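Local coordinates for protein aerobactin synthase IucA (Klebsiella pneumoniae subsp. pneumoniae, PDB 5JM8) that probably catalyses the ATP-dependent joining of citrate to an acetylated hydroxylysine, as an NIS synthetase of aerobactin siderophore biosynthesis, at residues R168-F173 against T263-L268; H227-E232 against L281-T286; E140-L145 against T361-S366. All blocks are in the same frame, centred on the assembly; numbering follows the deposited sequence.

Interaction 1: R168-F173 against T263-L268; sequences RYLPDF and TSSRSL. With ATP (adenosine-5'-triphosphate), chain I.
Leu170 and Pro171 run past the bend of segment 263-268, the CA atoms of Leu170 and Ser265 lying 5.3 Å apart, just where the chain leaves the helical geometry of helix 163-169. Facing them, Ser265 has a positive phi (66°) at the centre of a classic gamma turn, closed by Arg266 N to Ser264 O at 2.6 Å. Much of the contact falls on Ser265: its OG, anti to the carbonyl carbon, meets the methyl Leu170 CD2 at 3.3 Å and lies 3.4 Å from Pro171 CD. The proline ring extends the apolar surface begun by Leu170, with Pro171 CG 4.3 Å from Thr263 CA, while the Thr263 hydroxyl turns off to Glu142. On its other side the turn presents side chains to the nucleotide. Arg266, extended from CG to NE, reaches the beta phosphate with one side of its guanidinium: NE gives a hydrogen bond to ATP O1B at 3.2 Å (150° at the hydrogen) and NH1 another to ATP O2B at 3.2 Å (142°), with a weak one to O1B. The phosphorus PB sits in plane at the guanidinium edge, an arrangement that holds the beta phosphate and would be expected to offset part of its negative charge. Backbone bonds of Arg266 to Phe279 and Leu268 to Ile277 tie this turn to strand 275-284. Behind it, Tyr169 packs edge-to-face on Phe177 of strand 177-185 and also meets His227 and Trp229.

Interaction 2: H227-E232 against L281-T286; sequences HPWQGE and LSVRLT. With ATP (adenosine-5'-triphosphate), chain I.
His227 offers one ring face to Leu281, whose CD1 stands 4.0 Å from the ring centroid and only 3° off the normal, a well-centred CH-pi contact. His227 is also the N-cap residue of helix 228-235: its ND1 accepts from Trp229 N at 3.1 Å, the donor lying in the ring plane, which fixes the rotation that leaves the face turned to the leucine. Trp229 then adds its six-membered ring, with CE3 3.8 Å from Leu281 CD1 and CZ3 3.9 Å from Val283 CG2; its NE1 is directed to Glu165. Gln230 touches Leu281 CD1 through its CG and, bent at chi2 (-68°), brings its amide over to the strand. There OE1 accepts from Ser282 N at 2.8 Å in a nearly straight bond (170°), the donor standing well above the carbonyl plane, and a weak second bond comes from Ser282 OG at 3.3 Å. Ser282 is the centre of an inverse gamma turn, closed by Val283 N to Leu281 O at 2.7 Å. One methyl thus fills the corner between the side chains of the N-cap residue and of two residues in the first helical turn, while the glutamine amide satisfies a backbone N-H where the turn interrupts regular strand geometry.

Interaction 3: E140-L145 against T361-S366; sequences EAEQAL and TNVLVS. With ATP (adenosine-5'-triphosphate), chain I.
Ser366, with OG anti to its carbonyl carbon (chi1 -59°), and Glu142, bent at chi2 (-61°), supply the polar links between the two segments. The serine OG donates to Ala141 O in a short bond of 2.5 Å, tilted from the carbonyl plane. Ala144 N reaches the same oxygen from the opposite face of that plane, so this carbonyl at the end of helix 138-142 is gripped twice. The bend in Glu142 lays its carboxylate across Val363, OE2 coming 3.2 Å from Val363 CB, and a water donating to Glu142 OE2 at 2.7 Å accepts from Val363 N at the same distance. Strand 360-363 is an outermost strand of its mixed sheet: the neighbouring residues Asn362 and Leu364 pair with strand 431-435, whereas the intervening Val363 N-H points to the water. The contact joins the end of helix 138-142 to the passage from strand 360-363 into helix 364-368, two parts of the IucA/IucC family region more than 200 residues apart in the chain. Glu142 also bonds Thr263 through OE1 and forms a salt bridge with Arg446 through OE2. Ala141 CB rests on Asn362 CB at 3.7 Å, while the Asn362 amide is held by Leu136 O. Farther along, Leu145 CD2 packs against Val365 CG2 at 4.0 Å, and these two methyls press on the adenine of ATP, Leu145 CD2 lying 3.5 Å from C8 and Val365 CG2 3.4 Å from N7.

Overall arrangement
All touching residues of interactions 1 and 3 are buried, whereas in interaction 2 Trp229 and Ser282 are partly exposed; each meets a different part of the bound ATP. Interaction 1 lies between the others and touches both, through Tyr169 towards interaction 2 and through Thr263 towards interaction 3. Interactions 1 and 2 meet in one antiparallel sheet through the adjacent strands 267-269 and 275-284; interaction 3 reaches the mixed sheet through its outermost strand 360-363, its centre about 21 Å from that of interaction 2. The chemistry follows position: arginine at the phosphates in interaction 1, a weak threonine bond to the ribose in interaction 2, and aliphatic methyls at the adenine in interaction 3.

Interaction 1: R168-F173 against T263-L268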
# COMPACT_ATOMS: atom_id res chain seq x y z
N ARG A 168 1.18 26.86 10.27
CA ARG A 168 2.00 26.13 9.31
C ARG A 168 3.19 25.43 9.96
O ARG A 168 3.55 24.32 9.57
CB ARG A 168 2.49 27.07 8.21
CG ARG A 168 3.15 26.36 7.03
CD ARG A 168 3.63 27.33 5.96
NE ARG A 168 4.31 26.64 4.88
CZ ARG A 168 5.02 27.24 3.92
NH1 ARG A 168 5.61 26.51 2.98
NH2 ARG A 168 5.13 28.56 3.91
N TYR A 169 3.79 26.07 10.96
CA TYR A 169 5.10 25.66 11.45
C TYR A 169 5.06 24.91 12.79
O TYR A 169 6.06 24.34 13.21
CB TYR A 169 6.00 26.90 11.56
CG TYR A 169 6.19 27.59 10.22
CD1 TYR A 169 6.52 26.85 9.09
CD2 TYR A 169 6.03 28.96 10.09
CE1 TYR A 169 6.69 27.46 7.86
CE2 TYR A 169 6.20 29.58 8.86
CZ TYR A 169 6.53 28.82 7.75
OH TYR A 169 6.71 29.42 6.52
N LEU A 170 3.89 24.90 13.43
CA LEU A 170 3.68 24.08 14.61
C LEU A 170 2.92 22.81 14.22
O LEU A 170 2.30 22.77 13.16
CB LEU A 170 2.90 24.86 15.68
CG LEU A 170 3.52 26.17 16.16
CD1 LEU A 170 2.57 26.85 17.11
CD2 LEU A 170 4.88 25.95 16.81
N PRO A 171 2.97 21.78 15.07
CA PRO A 171 2.29 20.52 14.74
C PRO A 171 0.80 20.52 15.01
O PRO A 171 0.09 19.65 14.51
CB PRO A 171 2.98 19.51 15.66
CG PRO A 171 3.42 20.31 16.84
CD PRO A 171 3.83 21.64 16.26
N ASP A 172 0.33 21.49 15.79
CA ASP A 172 -1.02 21.47 16.34
C ASP A 172 -2.09 21.32 15.27
O ASP A 172 -3.04 20.55 15.43
CB ASP A 172 -1.27 22.74 17.17
CG ASP A 172 -0.24 22.94 18.27
OD1 ASP A 172 0.97 22.94 17.97
OD2 ASP A 172 -0.64 23.09 19.44
N PHE A 173 -1.94 22.05 14.16
CA PHE A 173 -2.93 22.04 13.08
C PHE A 173 -2.60 20.97 12.04
O PHE A 173 -3.19 20.93 10.97
CB PHE A 173 -3.00 23.42 12.42
CG PHE A 173 -3.45 24.52 13.34
CD1 PHE A 173 -2.60 25.02 14.32
CD2 PHE A 173 -4.72 25.05 13.24
CE1 PHE A 173 -3.01 26.03 15.17
CE2 PHE A 173 -5.14 26.06 14.08
CZ PHE A 173 -4.29 26.55 15.05
N THR A 263 6.40 17.10 17.57
CA THR A 263 6.06 17.66 18.88
C THR A 263 6.96 18.84 19.28
O THR A 263 6.51 19.74 19.99
CB THR A 263 6.16 16.58 19.98
OG1 THR A 263 7.31 15.75 19.74
CG2 THR A 263 4.91 15.71 19.99
N SER A 264 8.20 18.82 18.81
CA SER A 264 9.18 19.84 19.19
C SER A 264 9.23 20.99 18.18
O SER A 264 10.03 21.92 18.34
CB SER A 264 10.57 19.22 19.32
OG SER A 264 10.91 18.51 18.14
N SER A 265 8.40 20.91 17.15
CA SER A 265 8.27 21.95 16.12
C SER A 265 9.53 22.11 15.27
O SER A 265 9.45 22.10 14.04
CB SER A 265 7.90 23.29 16.76
OG SER A 265 6.66 23.22 17.43
N ARG A 266 10.69 22.28 15.90
CA ARG A 266 11.92 22.52 15.15
C ARG A 266 12.44 21.26 14.49
O ARG A 266 13.30 21.33 13.60
CB ARG A 266 13.01 23.11 16.06
CG ARG A 266 13.44 22.23 17.23
CD ARG A 266 14.73 22.79 17.83
NE ARG A 266 15.05 22.25 19.14
CZ ARG A 266 16.11 22.64 19.86
NH1 ARG A 266 16.34 22.10 21.05
NH2 ARG A 266 16.93 23.56 19.39
N SER A 267 11.93 20.11 14.91
CA SER A 267 12.29 18.84 14.30
C SER A 267 11.21 18.43 13.31
O SER A 267 10.04 18.33 13.66
CB SER A 267 12.49 17.76 15.35
OG SER A 267 13.60 18.07 16.18
N LEU A 268 11.63 18.20 12.07
CA LEU A 268 10.72 17.84 10.98
C LEU A 268 10.84 16.37 10.60
O LEU A 268 11.89 15.76 10.76
CB LEU A 268 10.99 18.72 9.76
CG LEU A 268 10.43 20.14 9.76
CD1 LEU A 268 10.81 20.91 11.02
CD2 LEU A 268 10.90 20.89 8.52
PG ATP I . 13.73 17.08 19.57
O1G ATP I . 13.25 17.28 18.15
O2G ATP I . 13.11 15.88 20.25
O3G ATP I . 15.23 17.15 19.72
PB ATP I . 13.85 19.29 21.46
O1B ATP I . 13.28 20.68 21.30
O2B ATP I . 15.34 19.09 21.40
O3B ATP I . 13.10 18.32 20.39
PA ATP I . 13.32 19.39 24.27
O1A ATP I . 14.45 20.38 24.27
O2A ATP I . 13.28 18.30 25.32
O3A ATP I . 13.28 18.66 22.83
O5' ATP I . 11.91 20.15 24.32
C5' ATP I . 10.73 19.35 24.30
C4' ATP I . 9.57 20.07 23.62
O4' ATP I . 8.42 19.23 23.70
C3' ATP I . 9.22 21.40 24.27
O3' ATP I . 9.13 22.42 23.27
C2' ATP I . 7.88 21.18 24.94
O2' ATP I . 6.99 22.28 24.74
C1' ATP I . 7.32 19.92 24.29
N9 ATP I . 6.66 19.04 25.28
C8 ATP I . 5.37 18.66 25.21
N7 ATP I . 5.05 17.85 26.25
C5 ATP I . 6.16 17.70 26.99
C6 ATP I . 6.51 16.96 28.22
N6 ATP I . 5.56 16.22 28.85
N1 ATP I . 7.78 17.06 28.68
C2 ATP I . 8.71 17.80 28.05
N3 ATP I . 8.45 18.49 26.92
C4 ATP I . 7.22 18.48 26.35

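Interaction 2: H227-E232 against L281-T286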
# COMPACT_ATOMS: atom_id res chain seq x y z
N HIS A 227 14.79 25.75 7.15
CA HIS A 227 13.42 25.86 7.62
C HIS A 227 12.79 27.08 6.94
O HIS A 227 13.40 28.16 6.95
CB HIS A 227 13.39 25.99 9.15
CG HIS A 227 12.01 25.93 9.74
ND1 HIS A 227 11.03 26.86 9.46
CD2 HIS A 227 11.46 25.05 10.61
CE1 HIS A 227 9.93 26.55 10.13
NE2 HIS A 227 10.17 25.46 10.84
N PRO A 228 11.60 26.92 6.34
CA PRO A 228 11.01 28.02 5.56
C PRO A 228 10.92 29.35 6.32
O PRO A 228 11.06 30.41 5.71
CB PRO A 228 9.61 27.51 5.23
CG PRO A 228 9.75 26.04 5.23
CD PRO A 228 10.74 25.72 6.31
N TRP A 229 10.71 29.29 7.63
CA TRP A 229 10.61 30.50 8.44
C TRP A 229 11.99 31.05 8.79
O TRP A 229 12.21 32.26 8.71
CB TRP A 229 9.82 30.21 9.72
CG TRP A 229 9.49 31.45 10.50
CD1 TRP A 229 8.45 32.31 10.27
CD2 TRP A 229 10.20 31.98 11.62
NE1 TRP A 229 8.47 33.34 11.18
CE2 TRP A 229 9.53 33.16 12.02
CE3 TRP A 229 11.33 31.57 12.33
CZ2 TRP A 229 9.96 33.93 13.10
CZ3 TRP A 229 11.76 32.34 13.40
CH2 TRP A 229 11.08 33.51 13.78
N GLN A 230 12.93 30.19 9.17
CA GLN A 230 14.30 30.61 9.45
C GLN A 230 14.96 31.17 8.20
O GLN A 230 15.64 32.20 8.26
CB GLN A 230 15.14 29.46 9.98
CG GLN A 230 14.97 29.18 11.45
CD GLN A 230 15.53 30.29 12.32
OE1 GLN A 230 14.80 30.90 13.10
NE2 GLN A 230 16.83 30.54 12.21
N GLY A 231 14.77 30.48 7.09
CA GLY A 231 15.40 30.86 5.84
C GLY A 231 15.03 32.26 5.40
O GLY A 231 15.88 33.01 4.94
N GLU A 232 13.76 32.61 5.54
CA GLU A 232 13.28 33.93 5.17
C GLU A 232 13.87 34.99 6.10
O GLU A 232 14.09 36.14 5.69
CB GLU A 232 11.76 33.99 5.19
CG GLU A 232 11.11 33.17 4.08
CD GLU A 232 9.59 33.11 4.19
OE1 GLU A 232 9.05 33.38 5.28
OE2 GLU A 232 8.94 32.77 3.18
N LEU A 281 15.95 27.02 15.39
CA LEU A 281 14.73 27.79 15.13
C LEU A 281 14.54 28.89 16.18
O LEU A 281 14.33 28.60 17.36
CB LEU A 281 13.52 26.86 15.11
CG LEU A 281 12.15 27.45 14.77
CD1 LEU A 281 12.13 28.05 13.38
CD2 LEU A 281 11.06 26.38 14.90
N SER A 282 14.62 30.14 15.75
CA SER A 282 14.53 31.27 16.68
C SER A 282 13.10 31.49 17.16
O SER A 282 12.46 32.48 16.81
CB SER A 282 15.07 32.54 16.01
OG SER A 282 16.42 32.37 15.63
N VAL A 283 12.61 30.56 17.98
CA VAL A 283 11.26 30.63 18.52
C VAL A 283 11.26 30.17 19.98
O VAL A 283 11.99 29.24 20.34
CB VAL A 283 10.28 29.77 17.70
CG1 VAL A 283 8.86 29.87 18.25
CG2 VAL A 283 10.29 30.19 16.25
N ARG A 284 10.44 30.81 20.81
CA ARG A 284 10.36 30.47 22.22
C ARG A 284 9.27 29.44 22.48
O ARG A 284 8.09 29.71 22.29
CB ARG A 284 10.09 31.72 23.06
N LEU A 285 9.69 28.25 22.92
CA LEU A 285 8.78 27.19 23.33
C LEU A 285 9.17 26.70 24.72
O LEU A 285 10.31 26.28 24.93
CB LEU A 285 8.81 26.03 22.33
CG LEU A 285 8.55 26.37 20.85
CD1 LEU A 285 8.83 25.16 19.98
CD2 LEU A 285 7.12 26.85 20.64
N THR A 286 8.22 26.75 25.66
CA THR A 286 8.45 26.46 27.08
C THR A 286 9.83 26.89 27.59
O THR A 286 10.76 26.07 27.68
CB THR A 286 8.28 24.96 27.41
OG1 THR A 286 9.07 24.17 26.51
CG2 THR A 286 6.81 24.55 27.31
PG ATP I . 13.73 17.08 19.57
O1G ATP I . 13.25 17.28 18.15
O2G ATP I . 13.11 15.88 20.25
O3G ATP I . 15.23 17.15 19.72
PB ATP I . 13.85 19.29 21.46
O1B ATP I . 13.28 20.68 21.30
O2B ATP I . 15.34 19.09 21.40
O3B ATP I . 13.10 18.32 20.39
PA ATP I . 13.32 19.39 24.27
O1A ATP I . 14.45 20.38 24.27
O2A ATP I . 13.28 18.30 25.32
O3A ATP I . 13.28 18.66 22.83
O5' ATP I . 11.91 20.15 24.32
C5' ATP I . 10.73 19.35 24.30
C4' ATP I . 9.57 20.07 23.62
O4' ATP I . 8.42 19.23 23.70
C3' ATP I . 9.22 21.40 24.27
O3' ATP I . 9.13 22.42 23.27
C2' ATP I . 7.88 21.18 24.94
O2' ATP I . 6.99 22.28 24.74
C1' ATP I . 7.32 19.92 24.29
N9 ATP I . 6.66 19.04 25.28
C8 ATP I . 5.37 18.66 25.21
N7 ATP I . 5.05 17.85 26.25
C5 ATP I . 6.16 17.70 26.99
C6 ATP I . 6.51 16.96 28.22
N6 ATP I . 5.56 16.22 28.85
N1 ATP I . 7.78 17.06 28.68
C2 ATP I . 8.71 17.80 28.05
N3 ATP I . 8.45 18.49 26.92
C4 ATP I . 7.22 18.48 26.35

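Interaction 3: E140-L145 against T361-S366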
# COMPACT_ATOMS: atom_id res chain seq x y z
N GLU A 140 1.30 10.72 12.87
CA GLU A 140 0.03 11.03 13.52
C GLU A 140 0.23 11.37 15.00
O GLU A 140 -0.33 12.35 15.49
CB GLU A 140 -0.94 9.85 13.39
CG GLU A 140 -1.48 9.65 11.98
CD GLU A 140 -2.36 8.42 11.85
OE1 GLU A 140 -2.02 7.38 12.45
OE2 GLU A 140 -3.39 8.49 11.15
N ALA A 141 1.02 10.56 15.69
CA ALA A 141 1.26 10.76 17.12
C ALA A 141 2.01 12.07 17.36
O ALA A 141 1.75 12.77 18.34
CB ALA A 141 2.04 9.59 17.69
N GLU A 142 2.94 12.40 16.47
CA GLU A 142 3.78 13.58 16.65
C GLU A 142 3.00 14.88 16.52
O GLU A 142 3.48 15.92 16.96
CB GLU A 142 4.92 13.58 15.63
CG GLU A 142 6.01 12.56 15.90
CD GLU A 142 6.71 12.78 17.23
OE1 GLU A 142 6.82 13.94 17.67
OE2 GLU A 142 7.15 11.78 17.84
N GLN A 143 1.82 14.81 15.92
CA GLN A 143 1.00 15.99 15.71
C GLN A 143 -0.32 15.93 16.48
O GLN A 143 -1.20 16.76 16.29
CB GLN A 143 0.72 16.19 14.22
CG GLN A 143 1.96 16.50 13.41
CD GLN A 143 1.64 16.76 11.95
OE1 GLN A 143 0.71 16.18 11.39
NE2 GLN A 143 2.41 17.64 11.32
N ALA A 144 -0.44 14.94 17.37
CA ALA A 144 -1.68 14.72 18.11
C ALA A 144 -1.65 15.37 19.48
O ALA A 144 -2.63 15.30 20.23
CB ALA A 144 -1.95 13.23 18.24
N LEU A 145 -0.53 16.00 19.83
CA LEU A 145 -0.41 16.70 21.10
C LEU A 145 -0.93 18.13 21.00
O LEU A 145 -0.29 18.99 20.38
CB LEU A 145 1.04 16.69 21.59
CG LEU A 145 1.31 17.35 22.95
CD1 LEU A 145 0.66 16.56 24.07
CD2 LEU A 145 2.81 17.49 23.19
N THR A 361 4.81 3.10 16.18
CA THR A 361 5.80 3.78 16.99
C THR A 361 5.27 5.17 17.30
O THR A 361 5.15 6.00 16.40
CB THR A 361 7.16 3.86 16.28
OG1 THR A 361 7.56 2.54 15.88
CG2 THR A 361 8.22 4.46 17.20
N ASN A 362 4.93 5.41 18.57
CA ASN A 362 4.35 6.69 18.98
C ASN A 362 5.16 7.36 20.08
O ASN A 362 5.69 6.69 20.98
CB ASN A 362 2.91 6.50 19.48
CG ASN A 362 2.03 5.76 18.49
OD1 ASN A 362 1.06 5.10 18.89
ND2 ASN A 362 2.34 5.87 17.21
N VAL A 363 5.25 8.69 20.02
CA VAL A 363 5.85 9.44 21.12
C VAL A 363 4.91 9.34 22.32
O VAL A 363 3.69 9.50 22.19
CB VAL A 363 6.10 10.91 20.73
CG1 VAL A 363 4.79 11.64 20.45
CG2 VAL A 363 6.90 11.61 21.82
N LEU A 364 5.48 9.07 23.49
CA LEU A 364 4.71 8.75 24.68
C LEU A 364 3.78 9.90 25.10
O LEU A 364 2.66 9.66 25.55
CB LEU A 364 5.65 8.40 25.83
CG LEU A 364 5.04 8.04 27.18
CD1 LEU A 364 4.15 6.81 27.07
CD2 LEU A 364 6.13 7.83 28.23
N VAL A 365 4.25 11.13 24.94
CA VAL A 365 3.55 12.30 25.45
C VAL A 365 2.16 12.49 24.82
O VAL A 365 1.26 13.03 25.44
CB VAL A 365 4.38 13.59 25.23
CG1 VAL A 365 4.54 13.88 23.74
CG2 VAL A 365 3.74 14.77 25.94
N SER A 366 2.01 12.03 23.58
CA SER A 366 0.74 12.15 22.88
C SER A 366 -0.27 11.13 23.40
O SER A 366 -1.48 11.36 23.35
CB SER A 366 0.94 11.97 21.38
OG SER A 366 1.84 12.95 20.87
PG ATP I . 13.73 17.08 19.57
O1G ATP I . 13.25 17.28 18.15
O2G ATP I . 13.11 15.88 20.25
O3G ATP I . 15.23 17.15 19.72
PB ATP I . 13.85 19.29 21.46
O1B ATP I . 13.28 20.68 21.30
O2B ATP I . 15.34 19.09 21.40
O3B ATP I . 13.10 18.32 20.39
PA ATP I . 13.32 19.39 24.27
O1A ATP I . 14.45 20.38 24.27
O2A ATP I . 13.28 18.30 25.32
O3A ATP I . 13.28 18.66 22.83
O5' ATP I . 11.91 20.15 24.32
C5' ATP I . 10.73 19.35 24.30
C4' ATP I . 9.57 20.07 23.62
O4' ATP I . 8.42 19.23 23.70
C3' ATP I . 9.22 21.40 24.27
O3' ATP I . 9.13 22.42 23.27
C2' ATP I . 7.88 21.18 24.94
O2' ATP I . 6.99 22.28 24.74
C1' ATP I . 7.32 19.92 24.29
N9 ATP I . 6.66 19.04 25.28
C8 ATP I . 5.37 18.66 25.21
N7 ATP I . 5.05 17.85 26.25
C5 ATP I . 6.16 17.70 26.99
C6 ATP I . 6.51 16.96 28.22
N6 ATP I . 5.56 16.22 28.85
N1 ATP I . 7.78 17.06 28.68
C2 ATP I . 8.71 17.80 28.05
N3 ATP I . 8.45 18.49 26.92
C4 ATP I . 7.22 18.48 26.35
O HOH W 1 5.33 9.76 17.59